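Local coordinates for putative ferredoxin (Hydrogenobacter thermophilus, PDB 7M1O), which binds a single [4Fe-4S] cluster and, as a small ferredoxin, probably carries electrons between redox partners, at residues E16-Y19 and V25-N28; E57-D60 and S66-T69. All coordinates share one frame; numbering follows the deposited sequence.

Interaction 1. Residues E16-Y19 and V25-N28. With SF4 (iron/sulfur cluster), chain C.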
ATOM      1  N   GLU A  16       3.715   6.496  -8.067  1.00 18.34           N
ATOM      2  CA  GLU A  16       2.506   7.210  -7.639  1.00 19.72           C
ATOM      3  C   GLU A  16       1.200   6.445  -7.868  1.00 18.47           C
ATOM      4  O   GLU A  16       0.122   6.980  -7.611  1.00 17.41           O
ATOM      5  CB  GLU A  16       2.404   8.578  -8.336  1.00 23.63           C
ATOM      6  CG  GLU A  16       3.682   9.413  -8.291  1.00 27.38           C
ATOM      7  CD  GLU A  16       3.457  10.876  -8.648  1.00 31.09           C
ATOM      8  OE1 GLU A  16       2.287  11.294  -8.783  1.00 31.08           O
ATOM      9  OE2 GLU A  16       4.455  11.613  -8.791  1.00 32.10           O
ATOM     10  N   LEU A  17       1.283   5.200  -8.324  1.00 19.85           N
ATOM     11  CA  LEU A  17       0.074   4.454  -8.667  1.00 19.71           C
ATOM     12  C   LEU A  17      -0.802   4.177  -7.451  1.00 17.75           C
ATOM     13  O   LEU A  17      -1.998   4.461  -7.467  1.00 16.82           O
ATOM     14  CB  LEU A  17       0.426   3.130  -9.349  1.00 22.29           C
ATOM     15  CG  LEU A  17      -0.777   2.274  -9.762  1.00 24.43           C
ATOM     16  CD1 LEU A  17      -1.635   2.995 -10.796  1.00 24.88           C
ATOM     17  CD2 LEU A  17      -0.321   0.925 -10.296  1.00 25.06           C
ATOM     18  N   CYS A  18      -0.210   3.625  -6.396  1.00 17.45           N
ATOM     19  CA  CYS A  18      -0.998   3.150  -5.261  1.00 18.74           C
ATOM     20  C   CYS A  18      -1.718   4.279  -4.527  1.00 20.87           C
ATOM     21  O   CYS A  18      -2.896   4.137  -4.189  1.00 19.83           O
ATOM     22  CB  CYS A  18      -0.115   2.375  -4.282  1.00 19.30           C
ATOM     23  SG  CYS A  18       1.307   3.283  -3.651  1.00 19.75           S
ATOM     24  N   TYR A  19      -1.039   5.398  -4.281  1.00 21.33           N
ATOM     25  CA  TYR A  19      -1.667   6.454  -3.492  1.00 19.87           C
ATOM     26  C   TYR A  19      -2.475   7.421  -4.352  1.00 20.26           C
ATOM     27  O   TYR A  19      -3.214   8.247  -3.823  1.00 20.22           O
ATOM     28  CB  TYR A  19      -0.640   7.221  -2.644  1.00 18.79           C
ATOM     29  CG  TYR A  19       0.618   7.735  -3.314  1.00 18.28           C
ATOM     30  CD1 TYR A  19       1.842   7.129  -3.068  1.00 18.97           C
ATOM     31  CD2 TYR A  19       0.599   8.862  -4.128  1.00 19.25           C
ATOM     32  CE1 TYR A  19       3.002   7.602  -3.639  1.00 19.84           C
ATOM     33  CE2 TYR A  19       1.762   9.344  -4.708  1.00 19.61           C
ATOM     34  CZ  TYR A  19       2.961   8.710  -4.453  1.00 20.63           C
ATOM     35  OH  TYR A  19       4.126   9.171  -5.018  1.00 21.42           O
ATOM     36  N   VAL A  25      -5.805   4.130   1.474  1.00 34.30           N
ATOM     37  CA  VAL A  25      -4.848   3.177   2.036  1.00 29.44           C
ATOM     38  C   VAL A  25      -3.402   3.664   1.942  1.00 26.31           C
ATOM     39  O   VAL A  25      -2.622   3.459   2.871  1.00 26.65           O
ATOM     40  CB  VAL A  25      -4.959   1.806   1.330  1.00 27.00           C
ATOM     41  CG1 VAL A  25      -3.940   0.815   1.887  1.00 26.48           C
ATOM     42  CG2 VAL A  25      -6.363   1.251   1.483  1.00 26.79           C
ATOM     43  N   TYR A  26      -3.048   4.300   0.829  1.00 23.55           N
ATOM     44  CA  TYR A  26      -1.667   4.719   0.589  1.00 21.48           C
ATOM     45  C   TYR A  26      -1.545   6.226   0.403  1.00 21.33           C
ATOM     46  O   TYR A  26      -2.476   6.884  -0.060  1.00 21.79           O
ATOM     47  CB  TYR A  26      -1.105   4.007  -0.643  1.00 20.18           C
ATOM     48  CG  TYR A  26      -1.299   2.511  -0.614  1.00 20.65           C
ATOM     49  CD1 TYR A  26      -0.421   1.690   0.080  1.00 21.74           C
ATOM     50  CD2 TYR A  26      -2.364   1.918  -1.277  1.00 19.84           C
ATOM     51  CE1 TYR A  26      -0.597   0.321   0.110  1.00 20.72           C
ATOM     52  CE2 TYR A  26      -2.547   0.552  -1.253  1.00 19.79           C
ATOM     53  CZ  TYR A  26      -1.662  -0.242  -0.558  1.00 19.69           C
ATOM     54  OH  TYR A  26      -1.848  -1.601  -0.534  1.00 19.35           O
ATOM     55  N   LYS A  27      -0.383   6.762   0.765  1.00 22.24           N
ATOM     56  CA  LYS A  27      -0.097   8.179   0.588  1.00 24.28           C
ATOM     57  C   LYS A  27       1.363   8.385   0.218  1.00 23.42           C
ATOM     58  O   LYS A  27       2.218   7.554   0.526  1.00 22.01           O
ATOM     59  CB  LYS A  27      -0.421   8.964   1.862  1.00 26.64           C
ATOM     60  CG  LYS A  27       0.530   8.677   3.020  1.00 30.28           C
ATOM     61  CD  LYS A  27       0.087   9.353   4.309  1.00 34.53           C
ATOM     62  CE  LYS A  27       1.043   9.027   5.449  1.00 37.78           C
ATOM     63  NZ  LYS A  27       0.568   9.526   6.773  1.00 39.34           N
ATOM     64  N   ASN A  28       1.638   9.495  -0.456  1.00 23.71           N
ATOM     65  CA  ASN A  28       3.002   9.945  -0.669  1.00 23.88           C
ATOM     66  C   ASN A  28       3.591  10.321   0.690  1.00 24.34           C
ATOM     67  O   ASN A  28       3.057  11.191   1.378  1.00 24.58           O
ATOM     68  CB  ASN A  28       3.022  11.127  -1.643  1.00 23.25           C
ATOM     69  CG  ASN A  28       4.425  11.583  -2.002  1.00 22.26           C
ATOM     70  OD1 ASN A  28       5.378  11.373  -1.254  1.00 21.38           O
ATOM     71  ND2 ASN A  28       4.552  12.229  -3.155  1.00 22.25           N
TER
HETATM   72 FE1  SF4 C 101       5.838   2.761  -4.989  1.00 19.94          FE
HETATM   73 FE2  SF4 C 101       4.572   0.511  -5.888  1.00 19.96          FE
HETATM   74 FE3  SF4 C 101       4.344   2.850  -7.276  1.00 20.69          FE
HETATM   75 FE4  SF4 C 101       3.117   2.591  -4.847  1.00 19.33          FE
HETATM   76  S1  SF4 C 101       2.660   1.414  -6.742  1.00 18.50           S
HETATM   77  S2  SF4 C 101       4.335   4.372  -5.581  1.00 20.24           S
HETATM   78  S3  SF4 C 101       4.630   1.283  -3.746  1.00 18.57           S
HETATM   79  S4  SF4 C 101       6.250   1.647  -6.932  1.00 19.52           S
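OD1 of Asn28, whose side chain runs alongside the Tyr19 ring, is gripped by two backbone N-H groups, those of Gly30 and Gly32. Asparagine suits this place because its amide oxygen can accept both turn amides while its short aliphatic part rests on an aromatic face. The CB of Asn28 lies 3.9 Å from the centroid of the Tyr19 ring, 18° off the normal, a CH-pi contact. Beyond it the two side chains point the same way, amide and ring planes 31° apart, and Asn28 ND2 comes to 3.6 Å from Tyr19 OH. That hydroxyl has its hydrogen bond with Gly32 O, so both side chains are tied to the same turn. Toward the rim of the same face, Asn28 N stands 3.4 Å above the ring plane of Tyr19; the carbonyl oxygen of Glu16 lies over the other face. Tyr19 reaches this slot by setting CG between its own N and carbonyl carbon (chi1 50°), which swings the ring back beside the start of the helix.

The cluster ligand Cys18 packs against a second tyrosine, Tyr26. The CB of Cys18 sits over one face of the Tyr26 ring, 4.1 Å from its centroid, with SG placed obliquely, a sulfur-aromatic contact. The opposite face is covered by Val25 CG1. At the far end of this buried ring, the Tyr26 hydroxyl is hydrogen-bonded to Thr5 OG1. Cys18 SG binds iron FE4 of the cluster at 2.3 Å, and Glu16 N approaches sulfide S2 at 3.3 Å. Cys18 is the last cysteine of the Cys-X-X-Cys-X-X-Cys motif formed with Cys12 and Cys15; with the remote Cys62 it completes the four-cysteine site of [4Fe-4S] ferredoxins.

Interaction 2. Residues E57-D60 and S66-T69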
ATOM      1  N   GLU A  57      -5.620  -5.260  -6.177  1.00 25.10           N
ATOM      2  CA  GLU A  57      -5.312  -4.873  -7.549  1.00 27.08           C
ATOM      3  C   GLU A  57      -4.011  -4.080  -7.641  1.00 24.71           C
ATOM      4  O   GLU A  57      -3.146  -4.404  -8.455  1.00 24.93           O
ATOM      5  CB  GLU A  57      -6.463  -4.063  -8.148  1.00 33.41           C
ATOM      6  CG  GLU A  57      -7.630  -4.918  -8.619  1.00 40.55           C
ATOM      7  CD  GLU A  57      -8.831  -4.095  -9.038  1.00 48.06           C
ATOM      8  OE1 GLU A  57      -8.672  -2.875  -9.260  1.00 54.26           O
ATOM      9  OE2 GLU A  57      -9.936  -4.667  -9.141  1.00 48.15           O
ATOM     10  N   VAL A  58      -3.860  -3.048  -6.816  1.00 22.90           N
ATOM     11  CA  VAL A  58      -2.650  -2.228  -6.869  1.00 23.40           C
ATOM     12  C   VAL A  58      -1.434  -3.028  -6.417  1.00 20.41           C
ATOM     13  O   VAL A  58      -0.308  -2.733  -6.814  1.00 20.12           O
ATOM     14  CB  VAL A  58      -2.763  -0.958  -6.003  1.00 26.60           C
ATOM     15  CG1 VAL A  58      -3.884  -0.072  -6.508  1.00 29.80           C
ATOM     16  CG2 VAL A  58      -2.967  -1.311  -4.537  1.00 26.30           C
ATOM     17  N   THR A  59      -1.663  -4.032  -5.577  1.00 18.99           N
ATOM     18  CA  THR A  59      -0.596  -4.926  -5.148  1.00 17.50           C
ATOM     19  C   THR A  59      -0.020  -5.675  -6.350  1.00 18.08           C
ATOM     20  O   THR A  59       1.196  -5.830  -6.472  1.00 17.84           O
ATOM     21  CB  THR A  59      -1.097  -5.934  -4.093  1.00 16.22           C
ATOM     22  OG1 THR A  59      -1.527  -5.228  -2.921  1.00 15.11           O
ATOM     23  CG2 THR A  59       0.002  -6.921  -3.711  1.00 16.18           C
ATOM     24  N   ASP A  60      -0.899  -6.134  -7.238  1.00 18.77           N
ATOM     25  CA  ASP A  60      -0.470  -6.824  -8.451  1.00 20.93           C
ATOM     26  C   ASP A  60       0.083  -5.845  -9.481  1.00 20.72           C
ATOM     27  O   ASP A  60       0.883  -6.221 -10.339  1.00 21.29           O
ATOM     28  CB  ASP A  60      -1.629  -7.610  -9.069  1.00 24.59           C
ATOM     29  CG  ASP A  60      -2.053  -8.797  -8.225  1.00 28.56           C
ATOM     30  OD1 ASP A  60      -1.256  -9.255  -7.378  1.00 29.79           O
ATOM     31  OD2 ASP A  60      -3.188  -9.281  -8.421  1.00 28.94           O
ATOM     32  N   SER A  66       6.639  -3.666  -4.428  1.00 21.67           N
ATOM     33  CA  SER A  66       6.944  -3.053  -3.139  1.00 25.57           C
ATOM     34  C   SER A  66       5.799  -3.217  -2.151  1.00 26.82           C
ATOM     35  O   SER A  66       6.007  -3.195  -0.937  1.00 29.74           O
ATOM     36  CB  SER A  66       7.254  -1.565  -3.316  1.00 29.14           C
ATOM     37  OG  SER A  66       8.326  -1.370  -4.219  1.00 31.78           O
ATOM     38  N   ILE A  67       4.589  -3.369  -2.674  1.00 23.84           N
ATOM     39  CA  ILE A  67       3.413  -3.516  -1.831  1.00 22.90           C
ATOM     40  C   ILE A  67       3.225  -4.974  -1.443  1.00 21.78           C
ATOM     41  O   ILE A  67       3.009  -5.837  -2.296  1.00 20.45           O
ATOM     42  CB  ILE A  67       2.145  -2.999  -2.529  1.00 22.79           C
ATOM     43  CG1 ILE A  67       2.352  -1.548  -2.971  1.00 23.92           C
ATOM     44  CG2 ILE A  67       0.944  -3.115  -1.595  1.00 22.19           C
ATOM     45  CD1 ILE A  67       1.191  -0.953  -3.727  1.00 23.15           C
ATOM     46  N   ILE A  68       3.319  -5.233  -0.144  1.00 22.32           N
ATOM     47  CA  ILE A  68       3.100  -6.561   0.402  1.00 24.63           C
ATOM     48  C   ILE A  68       1.727  -6.594   1.051  1.00 22.18           C
ATOM     49  O   ILE A  68       1.416  -5.763   1.901  1.00 21.00           O
ATOM     50  CB  ILE A  68       4.183  -6.938   1.427  1.00 29.98           C
ATOM     51  CG1 ILE A  68       5.575  -6.586   0.888  1.00 36.97           C
ATOM     52  CG2 ILE A  68       4.093  -8.416   1.783  1.00 29.56           C
ATOM     53  CD1 ILE A  68       5.878  -7.147  -0.487  1.00 39.27           C
ATOM     54  N   THR A  69       0.909  -7.551   0.630  1.00 20.54           N
ATOM     55  CA  THR A  69      -0.465  -7.677   1.104  1.00 19.10           C
ATOM     56  C   THR A  69      -0.721  -9.129   1.476  1.00 19.77           C
ATOM     57  O   THR A  69      -0.205 -10.038   0.829  1.00 19.26           O
ATOM     58  CB  THR A  69      -1.478  -7.221   0.029  1.00 18.04           C
ATOM     59  OG1 THR A  69      -1.295  -5.826  -0.243  1.00 17.49           O
ATOM     60  CG2 THR A  69      -2.912  -7.457   0.479  1.00 18.03           C
TER
HETATM   61  O   HOH W   1       3.397  -5.279  -5.096  1.00 15.93           O
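Two threonine hydroxyls meet between helix and strand, Thr59 OG1 and Thr69 OG1 lying 2.8 Å apart. Thr69 OG1 is also hydrogen-bonded with Thr5 OG1. Thr59 turns OG1 to the side of its backbone N, away from its carbonyl carbon (chi1 -63°), where it also bonds the carbonyl oxygen of Val55, one turn earlier in the helix. Threonine serves well here: the hydroxyl answers the helix backbone and the strand together, and the methyl is left for packing.

A water makes the second polar link. It donates to Thr59 O at 2.7 Å and to Ile67 O at 2.9 Å, spending both its protons on backbone carbonyls that could not have bonded one another.

Van der Waals contact fills in around these polar links. The methyl CG2 of Thr59 rests 3.5 Å from Ile67 O, while Ile67 CG2 approaches Thr59 OG1 equally closely. The other branch of the isoleucine, extended through CG1, carries CD1 to 3.9 Å from Val58 O and, in an apolar contact, to 4.3 Å from Val58 CG2. A branched side chain can thus set one arm against Thr59 and the other against Val58, while its nearest side-chain atoms lie about 4 Å from the bound cluster.

The contact joins helix 52-61 to strand 67-71, an outer strand of the three-stranded antiparallel sheet. Strand 3-7 runs beside that strand, and on the helix side Val58 also touches Arg21 of helix 17-21.

Interaction 1 closes before interaction 2 opens along the chain, yet their centres lie only 11 Å apart and their side chains touch. Tyr26 OH is 3.3 Å from Ile67 CG2, and Cys18 CB is 3.6 Å from Ile67 CD1, while Tyr26 CE2 also packs on Val58 CG2. Tyr26 and Ile67 thereby connect the hairpin strand 26-28 and helix 17-21 with helix 52-61 and strand 67-71. Thr5 of strand 3-7 is a shared partner of both contacts. Both border the cluster, interaction 1 supplying a ligand and interaction 2 the pocket residues Ser66 and Ile67, all within one compact single-cluster domain.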